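Local coordinates for protein adenine phosphoribosyltransferase (PDB 1QB7) that probably catalyses the purine-salvage step in which adenine and 5-phospho-alpha-D-ribose 1-diphosphate give AMP and diphosphate, working as a homodimer, at residues P31-R36 and C213-N218; A56-L61 and G86-V91; V62-A67 and K198-L203. All blocks are in the same frame, centred on the assembly; numbering follows the deposited sequence. Where two conformers were deposited one is given.

Contact 1: residues P31-R36 and C213-N218; sequences PVFSPR and CGDSKN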
loop_
_atom_site.group_PDB
_atom_site.type_symbol
_atom_site.label_atom_id
_atom_site.label_comp_id
_atom_site.label_asym_id
_atom_site.label_seq_id
_atom_site.Cartn_x
_atom_site.Cartn_y
_atom_site.Cartn_z
ATOM N N PRO A 31 -16.408 14.517 8.973
ATOM C CA PRO A 31 -15.504 14.430 10.127
ATOM C C PRO A 31 -15.811 13.410 11.221
ATOM O O PRO A 31 -14.945 12.620 11.583
ATOM C CB PRO A 31 -15.510 15.855 10.661
ATOM C CG PRO A 31 -15.566 16.655 9.395
ATOM C CD PRO A 31 -16.646 15.929 8.614
ATOM N N VAL A 32 -17.038 13.408 11.729
ATOM C CA VAL A 32 -17.419 12.488 12.800
ATOM C C VAL A 32 -17.309 11.011 12.405
ATOM O O VAL A 32 -17.257 10.133 13.272
ATOM C CB VAL A 32 -18.838 12.805 13.327
ATOM C CG1 VAL A 32 -19.874 12.547 12.259
ATOM C CG2 VAL A 32 -19.135 12.004 14.575
ATOM N N PHE A 33 -17.262 10.748 11.098
ATOM C CA PHE A 33 -17.144 9.384 10.575
ATOM C C PHE A 33 -15.838 9.160 9.816
ATOM O O PHE A 33 -15.710 8.169 9.101
ATOM C CB PHE A 33 -18.310 9.052 9.639
ATOM C CG PHE A 33 -19.630 8.889 10.334
ATOM C CD1 PHE A 33 -19.967 7.683 10.939
ATOM C CD2 PHE A 33 -20.549 9.935 10.359
ATOM C CE1 PHE A 33 -21.204 7.519 11.558
ATOM C CE2 PHE A 33 -21.791 9.784 10.977
ATOM C CZ PHE A 33 -22.121 8.574 11.576
ATOM N N SER A 34 -14.875 10.068 9.963
ATOM C CA SER A 34 -13.592 9.943 9.265
ATOM C C SER A 34 -12.396 10.235 10.180
ATOM O O SER A 34 -12.566 10.667 11.328
ATOM C CB SER A 34 -13.562 10.860 8.030
ATOM O OG SER A 34 -12.785 12.023 8.255
ATOM N N PRO A 35 -11.170 9.976 9.689
ATOM C CA PRO A 35 -9.948 10.209 10.467
ATOM C C PRO A 35 -9.335 11.593 10.274
ATOM O O PRO A 35 -8.388 11.960 10.970
ATOM C CB PRO A 35 -9.015 9.134 9.924
ATOM C CG PRO A 35 -9.344 9.150 8.460
ATOM C CD PRO A 35 -10.864 9.220 8.455
ATOM N N ARG A 36 -9.868 12.354 9.324
ATOM C CA ARG A 36 -9.341 13.679 9.022
ATOM C C ARG A 36 -10.427 14.741 9.106
ATOM O O ARG A 36 -11.611 14.451 8.919
ATOM C CB ARG A 36 -8.737 13.671 7.619
ATOM C CG ARG A 36 -7.377 14.324 7.502
ATOM C CD ARG A 36 -6.918 14.295 6.054
ATOM N NE ARG A 36 -5.606 14.908 5.855
ATOM C CZ ARG A 36 -5.354 16.208 5.983
ATOM N NH1 ARG A 36 -6.325 17.052 6.318
ATOM N NH2 ARG A 36 -4.130 16.670 5.756
ATOM N N CYS A 213 -22.413 9.798 0.096
ATOM C CA CYS A 213 -22.140 9.884 1.527
ATOM C C CYS A 213 -22.259 8.521 2.204
ATOM O O CYS A 213 -23.294 7.858 2.102
ATOM C CB CYS A 213 -23.074 10.884 2.209
ATOM S SG CYS A 213 -22.652 11.175 3.947
ATOM N N GLY A 214 -21.185 8.109 2.876
ATOM C CA GLY A 214 -21.167 6.833 3.575
ATOM C C GLY A 214 -21.497 6.925 5.059
ATOM O O GLY A 214 -21.491 5.909 5.757
ATOM N N ASP A 215 -21.770 8.137 5.543
ATOM C CA ASP A 215 -22.116 8.372 6.948
ATOM C C ASP A 215 -23.327 7.563 7.376
ATOM O O ASP A 215 -24.289 7.421 6.617
ATOM C CB ASP A 215 -22.468 9.845 7.187
ATOM C CG ASP A 215 -21.278 10.771 7.088
ATOM O OD1 ASP A 215 -20.121 10.305 7.082
ATOM O OD2 ASP A 215 -21.514 11.992 7.024
ATOM N N SER A 216 -23.289 7.042 8.598
ATOM C CA SER A 216 -24.425 6.297 9.113
ATOM C C SER A 216 -25.452 7.341 9.517
ATOM O O SER A 216 -25.164 8.218 10.336
ATOM C CB SER A 216 -24.026 5.451 10.318
ATOM O OG SER A 216 -23.147 4.419 9.923
ATOM N N LYS A 217 -26.613 7.298 8.870
ATOM C CA LYS A 217 -27.683 8.242 9.159
ATOM C C LYS A 217 -28.369 7.928 10.481
ATOM O O LYS A 217 -28.556 6.768 10.837
ATOM C CB LYS A 217 -28.712 8.245 8.028
ATOM C CG LYS A 217 -28.202 8.839 6.735
ATOM C CD LYS A 217 -29.289 8.856 5.666
ATOM C CE LYS A 217 -28.781 9.535 4.401
ATOM N NZ LYS A 217 -29.765 9.545 3.282
ATOM N N ASN A 218 -28.715 8.979 11.214
ATOM C CA ASN A 218 -29.393 8.850 12.500
ATOM C C ASN A 218 -28.653 7.929 13.465
ATOM O O ASN A 218 -29.278 7.176 14.210
ATOM C CB ASN A 218 -30.836 8.366 12.297
ATOM C CG ASN A 218 -31.668 9.329 11.456
ATOM O OD1 ASN A 218 -31.792 10.512 11.777
ATOM N ND2 ASN A 218 -32.246 8.818 10.376
#

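Contact 2: residues A56-L61 and G86-V91; sequences AIRDFL and GPMIAV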
loop_
_atom_site.group_PDB
_atom_site.type_symbol
_atom_site.label_atom_id
_atom_site.label_comp_id
_atom_site.label_asym_id
_atom_site.label_seq_id
_atom_site.Cartn_x
_atom_site.Cartn_y
_atom_site.Cartn_z
ATOM N N ALA A 56 -11.093 -1.679 -13.573
ATOM C CA ALA A 56 -11.247 -0.612 -14.560
ATOM C C ALA A 56 -10.077 0.369 -14.491
ATOM O O ALA A 56 -9.576 0.816 -15.524
ATOM C CB ALA A 56 -12.570 0.112 -14.358
ATOM N N ILE A 57 -9.638 0.690 -13.276
ATOM C CA ILE A 57 -8.511 1.602 -13.070
ATOM C C ILE A 57 -7.241 0.949 -13.607
ATOM O O ILE A 57 -6.476 1.567 -14.347
ATOM C CB ILE A 57 -8.298 1.905 -11.577
ATOM C CG1 ILE A 57 -9.477 2.705 -11.028
ATOM C CG2 ILE A 57 -6.981 2.643 -11.370
ATOM C CD1 ILE A 57 -9.482 2.816 -9.530
ATOM N N ARG A 58 -7.030 -0.309 -13.228
ATOM C CA ARG A 58 -5.862 -1.069 -13.658
ATOM C C ARG A 58 -5.799 -1.137 -15.188
ATOM O O ARG A 58 -4.774 -0.813 -15.788
ATOM C CB ARG A 58 -5.926 -2.478 -13.060
ATOM C CG ARG A 58 -4.651 -3.293 -13.158
ATOM C CD ARG A 58 -4.437 -3.883 -14.543
ATOM N NE ARG A 58 -5.605 -4.627 -15.008
ATOM C CZ ARG A 58 -5.891 -5.884 -14.673
ATOM N NH1 ARG A 58 -5.089 -6.568 -13.866
ATOM N NH2 ARG A 58 -6.985 -6.462 -15.157
ATOM N N ASP A 59 -6.901 -1.543 -15.810
ATOM C CA ASP A 59 -6.961 -1.659 -17.269
ATOM C C ASP A 59 -6.689 -0.343 -17.984
ATOM O O ASP A 59 -5.906 -0.297 -18.928
ATOM C CB ASP A 59 -8.324 -2.199 -17.721
ATOM C CG ASP A 59 -8.537 -3.650 -17.349
ATOM O OD1 ASP A 59 -7.553 -4.366 -17.089
ATOM O OD2 ASP A 59 -9.705 -4.082 -17.328
ATOM N N PHE A 60 -7.338 0.722 -17.526
ATOM C CA PHE A 60 -7.182 2.036 -18.131
ATOM C C PHE A 60 -5.743 2.561 -18.083
ATOM O O PHE A 60 -5.174 2.914 -19.116
ATOM C CB PHE A 60 -8.143 3.040 -17.481
ATOM C CG PHE A 60 -8.087 4.413 -18.095
ATOM C CD1 PHE A 60 -8.894 4.737 -19.185
ATOM C CD2 PHE A 60 -7.194 5.370 -17.616
ATOM C CE1 PHE A 60 -8.810 5.990 -19.792
ATOM C CE2 PHE A 60 -7.101 6.627 -18.217
ATOM C CZ PHE A 60 -7.913 6.933 -19.310
ATOM N N LEU A 61 -5.156 2.602 -16.887
ATOM C CA LEU A 61 -3.793 3.107 -16.728
ATOM C C LEU A 61 -2.739 2.246 -17.419
ATOM O O LEU A 61 -1.777 2.769 -17.983
ATOM C CB LEU A 61 -3.473 3.325 -15.247
ATOM C CG LEU A 61 -4.316 4.448 -14.626
ATOM C CD1 LEU A 61 -4.038 4.587 -13.136
ATOM C CD2 LEU A 61 -4.036 5.762 -15.340
ATOM N N GLY A 86 -0.417 1.432 -7.574
ATOM C CA GLY A 86 0.843 1.350 -8.286
ATOM C C GLY A 86 1.299 -0.035 -8.704
ATOM O O GLY A 86 1.494 -0.280 -9.895
ATOM N N PRO A 87 1.459 -0.970 -7.753
ATOM C CA PRO A 87 1.902 -2.342 -8.039
ATOM C C PRO A 87 1.103 -3.105 -9.094
ATOM O O PRO A 87 1.689 -3.825 -9.903
ATOM C CB PRO A 87 1.830 -3.020 -6.671
ATOM C CG PRO A 87 2.127 -1.888 -5.723
ATOM C CD PRO A 87 1.299 -0.762 -6.301
ATOM N N MET A 88 -0.219 -2.950 -9.108
ATOM C CA MET A 88 -1.009 -3.672 -10.098
ATOM C C MET A 88 -0.800 -3.140 -11.512
ATOM O O MET A 88 -1.041 -3.850 -12.483
ATOM C CB MET A 88 -2.494 -3.724 -9.726
ATOM C CG MET A 88 -3.209 -2.407 -9.706
ATOM S SD MET A 88 -4.955 -2.647 -9.335
ATOM C CE MET A 88 -5.527 -0.981 -9.579
ATOM N N ILE A 89 -0.338 -1.899 -11.627
ATOM C CA ILE A 89 -0.067 -1.317 -12.936
ATOM C C ILE A 89 1.351 -1.711 -13.355
ATOM O O ILE A 89 1.567 -2.219 -14.458
ATOM C CB ILE A 89 -0.178 0.217 -12.902
ATOM C CG1 ILE A 89 -1.608 0.631 -12.552
ATOM C CG2 ILE A 89 0.206 0.807 -14.250
ATOM C CD1 ILE A 89 -1.738 2.101 -12.189
ATOM N N ALA A 90 2.300 -1.510 -12.442
ATOM C CA ALA A 90 3.707 -1.824 -12.670
ATOM C C ALA A 90 3.951 -3.288 -13.039
ATOM O O ALA A 90 4.813 -3.585 -13.870
ATOM C CB ALA A 90 4.537 -1.442 -11.442
ATOM N N VAL A 91 3.185 -4.195 -12.435
ATOM C CA VAL A 91 3.330 -5.626 -12.709
ATOM C C VAL A 91 2.979 -5.950 -14.167
ATOM O O VAL A 91 3.593 -6.822 -14.784
ATOM C CB VAL A 91 2.476 -6.487 -11.731
ATOM C CG1 VAL A 91 1.002 -6.407 -12.075
ATOM C CG2 VAL A 91 2.956 -7.921 -11.734
HETATM O O HOH W 1 -2.505 -6.051 -12.619
#

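Contact 3: residues V62-A67 and K198-L203; sequences VQRYRA and KFISLL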
loop_
_atom_site.group_PDB
_atom_site.type_symbol
_atom_site.label_atom_id
_atom_site.label_comp_id
_atom_site.label_asym_id
_atom_site.label_seq_id
_atom_site.Cartn_x
_atom_site.Cartn_y
_atom_site.Cartn_z
ATOM N N VAL A 62 -2.928 0.929 -17.406
ATOM C CA VAL A 62 -1.989 0.038 -18.083
ATOM C C VAL A 62 -2.018 0.357 -19.586
ATOM O O VAL A 62 -0.968 0.534 -20.206
ATOM C CB VAL A 62 -2.336 -1.456 -17.833
ATOM C CG1 VAL A 62 -1.562 -2.353 -18.794
ATOM C CG2 VAL A 62 -1.999 -1.832 -16.389
ATOM N N GLN A 63 -3.221 0.483 -20.150
ATOM C CA GLN A 63 -3.376 0.804 -21.572
ATOM C C GLN A 63 -2.735 2.148 -21.876
ATOM O O GLN A 63 -2.044 2.309 -22.883
ATOM C CB GLN A 63 -4.852 0.839 -21.959
ATOM C CG GLN A 63 -5.486 -0.538 -22.035
ATOM C CD GLN A 63 -7.000 -0.499 -21.942
ATOM O OE1 GLN A 63 -7.612 0.572 -22.002
ATOM N NE2 GLN A 63 -7.615 -1.670 -21.773
ATOM N N ARG A 64 -2.925 3.095 -20.966
ATOM C CA ARG A 64 -2.366 4.420 -21.134
ATOM C C ARG A 64 -0.851 4.382 -21.265
ATOM O O ARG A 64 -0.294 4.925 -22.218
ATOM C CB ARG A 64 -2.760 5.315 -19.961
ATOM C CG ARG A 64 -2.143 6.686 -20.019
ATOM C CD ARG A 64 -2.595 7.523 -18.854
ATOM N NE ARG A 64 -2.010 8.858 -18.893
ATOM C CZ ARG A 64 -2.400 9.830 -19.713
ATOM N NH1 ARG A 64 -3.392 9.625 -20.570
ATOM N NH2 ARG A 64 -1.799 11.013 -19.668
ATOM N N TYR A 65 -0.189 3.701 -20.337
ATOM C CA TYR A 65 1.266 3.648 -20.361
ATOM C C TYR A 65 1.884 2.771 -21.444
ATOM O O TYR A 65 2.991 3.050 -21.899
ATOM C CB TYR A 65 1.805 3.344 -18.962
ATOM C CG TYR A 65 1.331 4.379 -17.958
ATOM C CD1 TYR A 65 1.534 5.739 -18.194
ATOM C CD2 TYR A 65 0.608 4.010 -16.823
ATOM C CE1 TYR A 65 1.025 6.709 -17.336
ATOM C CE2 TYR A 65 0.088 4.977 -15.954
ATOM C CZ TYR A 65 0.301 6.323 -16.221
ATOM O OH TYR A 65 -0.235 7.287 -15.400
ATOM N N ARG A 66 1.158 1.738 -21.878
ATOM C CA ARG A 66 1.631 0.855 -22.952
ATOM C C ARG A 66 1.595 1.614 -24.276
ATOM O O ARG A 66 2.422 1.388 -25.161
ATOM C CB ARG A 66 0.762 -0.405 -23.063
ATOM C CG ARG A 66 1.117 -1.478 -22.058
ATOM C CD ARG A 66 0.360 -2.780 -22.301
ATOM N NE ARG A 66 0.793 -3.819 -21.364
ATOM C CZ ARG A 66 0.006 -4.774 -20.871
ATOM N NH1 ARG A 66 -1.269 -4.838 -21.229
ATOM N NH2 ARG A 66 0.479 -5.637 -19.976
ATOM N N ALA A 67 0.631 2.524 -24.391
ATOM C CA ALA A 67 0.459 3.343 -25.581
ATOM C C ALA A 67 1.368 4.572 -25.557
ATOM O O ALA A 67 1.621 5.191 -26.592
ATOM C CB ALA A 67 -0.999 3.775 -25.704
ATOM N N LYS A 198 2.760 17.525 -15.721
ATOM C CA LYS A 198 1.386 17.174 -16.036
ATOM C C LYS A 198 0.682 16.460 -14.879
ATOM O O LYS A 198 1.252 15.579 -14.232
ATOM C CB LYS A 198 1.324 16.301 -17.288
ATOM C CG LYS A 198 -0.089 15.902 -17.640
ATOM C CD LYS A 198 -0.162 14.920 -18.792
ATOM C CE LYS A 198 0.252 15.551 -20.101
ATOM N NZ LYS A 198 0.079 14.586 -21.217
ATOM N N PHE A 199 -0.548 16.885 -14.609
ATOM C CA PHE A 199 -1.379 16.293 -13.572
ATOM C C PHE A 199 -2.595 15.670 -14.243
ATOM O O PHE A 199 -3.229 16.309 -15.079
ATOM C CB PHE A 199 -1.877 17.362 -12.592
ATOM C CG PHE A 199 -0.828 17.870 -11.652
ATOM C CD1 PHE A 199 -0.019 18.944 -12.006
ATOM C CD2 PHE A 199 -0.641 17.266 -10.411
ATOM C CE1 PHE A 199 0.962 19.412 -11.138
ATOM C CE2 PHE A 199 0.340 17.724 -9.531
ATOM C CZ PHE A 199 1.144 18.798 -9.897
ATOM N N ILE A 200 -2.890 14.414 -13.928
ATOM C CA ILE A 200 -4.077 13.764 -14.476
ATOM C C ILE A 200 -4.877 13.128 -13.341
ATOM O O ILE A 200 -4.310 12.606 -12.374
ATOM C CB ILE A 200 -3.769 12.690 -15.565
ATOM C CG1 ILE A 200 -3.022 11.503 -14.967
ATOM C CG2 ILE A 200 -2.999 13.305 -16.728
ATOM C CD1 ILE A 200 -3.133 10.244 -15.796
ATOM N N SER A 201 -6.199 13.246 -13.431
ATOM C CA SER A 201 -7.110 12.681 -12.440
ATOM C C SER A 201 -8.219 11.941 -13.174
ATOM O O SER A 201 -8.592 12.323 -14.286
ATOM C CB SER A 201 -7.710 13.785 -11.569
ATOM O OG SER A 201 -8.482 13.244 -10.517
ATOM N N LEU A 202 -8.740 10.887 -12.552
ATOM C CA LEU A 202 -9.804 10.092 -13.152
ATOM C C LEU A 202 -11.198 10.606 -12.778
ATOM O O LEU A 202 -12.165 10.377 -13.508
ATOM C CB LEU A 202 -9.653 8.624 -12.754
ATOM C CG LEU A 202 -8.274 8.009 -13.024
ATOM C CD1 LEU A 202 -8.221 6.600 -12.465
ATOM C CD2 LEU A 202 -7.966 8.023 -14.518
ATOM N N LEU A 203 -11.290 11.312 -11.655
ATOM C CA LEU A 203 -12.560 11.854 -11.191
ATOM C C LEU A 203 -12.338 13.085 -10.318
ATOM O O LEU A 203 -11.367 13.157 -9.570
ATOM C CB LEU A 203 -13.329 10.804 -10.382
ATOM C CG LEU A 203 -14.778 11.163 -10.026
ATOM C CD1 LEU A 203 -15.661 10.977 -11.252
ATOM C CD2 LEU A 203 -15.293 10.302 -8.882
#

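Contact 1: residues P31-R36 and C213-N218
The backbone at D215-S216 lies over one face of the phenyl ring of F33: the amide N of S216 sits 3.5 Å above the ring plane, displaced toward the rim, and D215 CA stands over the same face. No hydrogen bond joins the two segments, so the contact rests on this ring laid against the chain at D215 and S216. CG of F33 is turned beside its own backbone N (chi1 -71°), which carries the ring across to the facing loop. At one rim carbon, F33 CD2 approaches D215 OD1 to 3.3 Å, with the ring and carboxylate planes 27° apart. At the far end F33 CZ comes to 3.3 Å from S216 O, and F33 CE1 meets S216 CB at 3.7 Å. The carboxylate is not held by the ring: D215 OD2 is hydrogen-bonded to S30 OG, just before the first segment. Apart from a 3-10 turn at P31-V32, both segments are loop, one leading from strand 28-29 to strand 41-42, the other lying in the long C-terminal excursion after strand 203-204; the contact thus ties this excursion to the loop that supplies R36 to the adenine pocket. In that loop S34 N returns to P31 O, and R36 N donates to S34 OG at 3.1 Å, an ST turn that ends on R36. The D215 side chain remains about 12 Å from the bound adenine. L109 of the second subunit packs on both F33 and S216, bringing the dimer partner onto this junction.

Contact 2: residues A56-L61 and G86-V91
Apolar packing carries most of this helix-helix contact, in which M88 lies across R58 and the tips of L61 and I89 meet. The terminal methyl M88 CE reaches R58 CB at 3.8 Å, while R58 CG packs against M88 CG, also at 3.8 Å. With CG set between the backbone N and the carbonyl carbon (chi1 65°) and an extended chain beyond, M88 spans the gap between the helices. One turn further along helix 51-67, L61 CD1 touches I89 CD1 at 3.5 Å; I57 CG2 adds a looser approach to M88 CE.

Polar links form at the end of R58, whose chain bends at chi2 and chi3. Its NE and NH2 grip D59 OD1 side-on, both at 2.9 Å and from the same face of the carboxylate, a salt bridge within the helix that fixes the guanidinium. NH1 donates to a water at 2.9 Å, and the same water lies 2.6 Å from M88 O, linking the helices. NH1 also forms a salt bridge with E92 of the second subunit, whose M88 packs on M88 here.

The short axes approach to 9.4 Å and cross at -43°, an oblique pairing of helices 51-67 and 86-93 within the type I phosphoribosyltransferase fold, buried and forming part of the dimer interface.

Contact 3: residues V62-A67 and K198-L203
R64 and I200 supply most of the buried surface, meeting from opposite directions. A chi1 of 176° and a straight chain from CG to NE carry the end of R64 from the helix to the I200 side chain, although the nearest CA atoms, those of R64 and I200, are 11.6 Å apart. I200 CD1 lies over one face of the guanidinium, 3.6 Å from R64 NE, and I200 CG2 comes to 3.9 Å from R64 NH2. The aliphatic tip therefore covers the flat of the charged group and leaves its N-H bonds to other partners: R64 NE forms a salt bridge with E170, to which Y65 OH also hydrogen-bonds. Y65 OH itself passes I200 CD1 at 4.2 Å.

K198 NZ stands near the guanidinium plane, 4.3 Å from R64 NH2. The carboxylate of E170 would ease this approach of like charges, and K198 also makes a cation-pi contact with F10.

Strand 199-201 runs between strands 9-12 and 167-173 in the sheet. The C-terminal end of helix 51-67 packs over it through R64 and Y65, while helix 17-25 takes up L202 and L203, where the chain turns a corner.

In the fold
Contacts 2 and 3 share helix 51-67, have centres about 10 Å apart and touch through pairs such as I89 with V62 and F60 with L202. Contact 1 lies away from both, its centre about 29 Å from that of contact 2 and 31 Å from that of contact 3, and joins two loops, one with a short 3-10 turn. All the touching residues of contact 2 are buried, whereas contacts 1 and 3 are partly buried. The chemistry follows: aliphatic packing with a water bridge between two helices, an arginine face against an isoleucine between helix and sheet, and a ring on a peptide between loops. Contacts 1 and 2 both meet the second subunit; contact 3 does not.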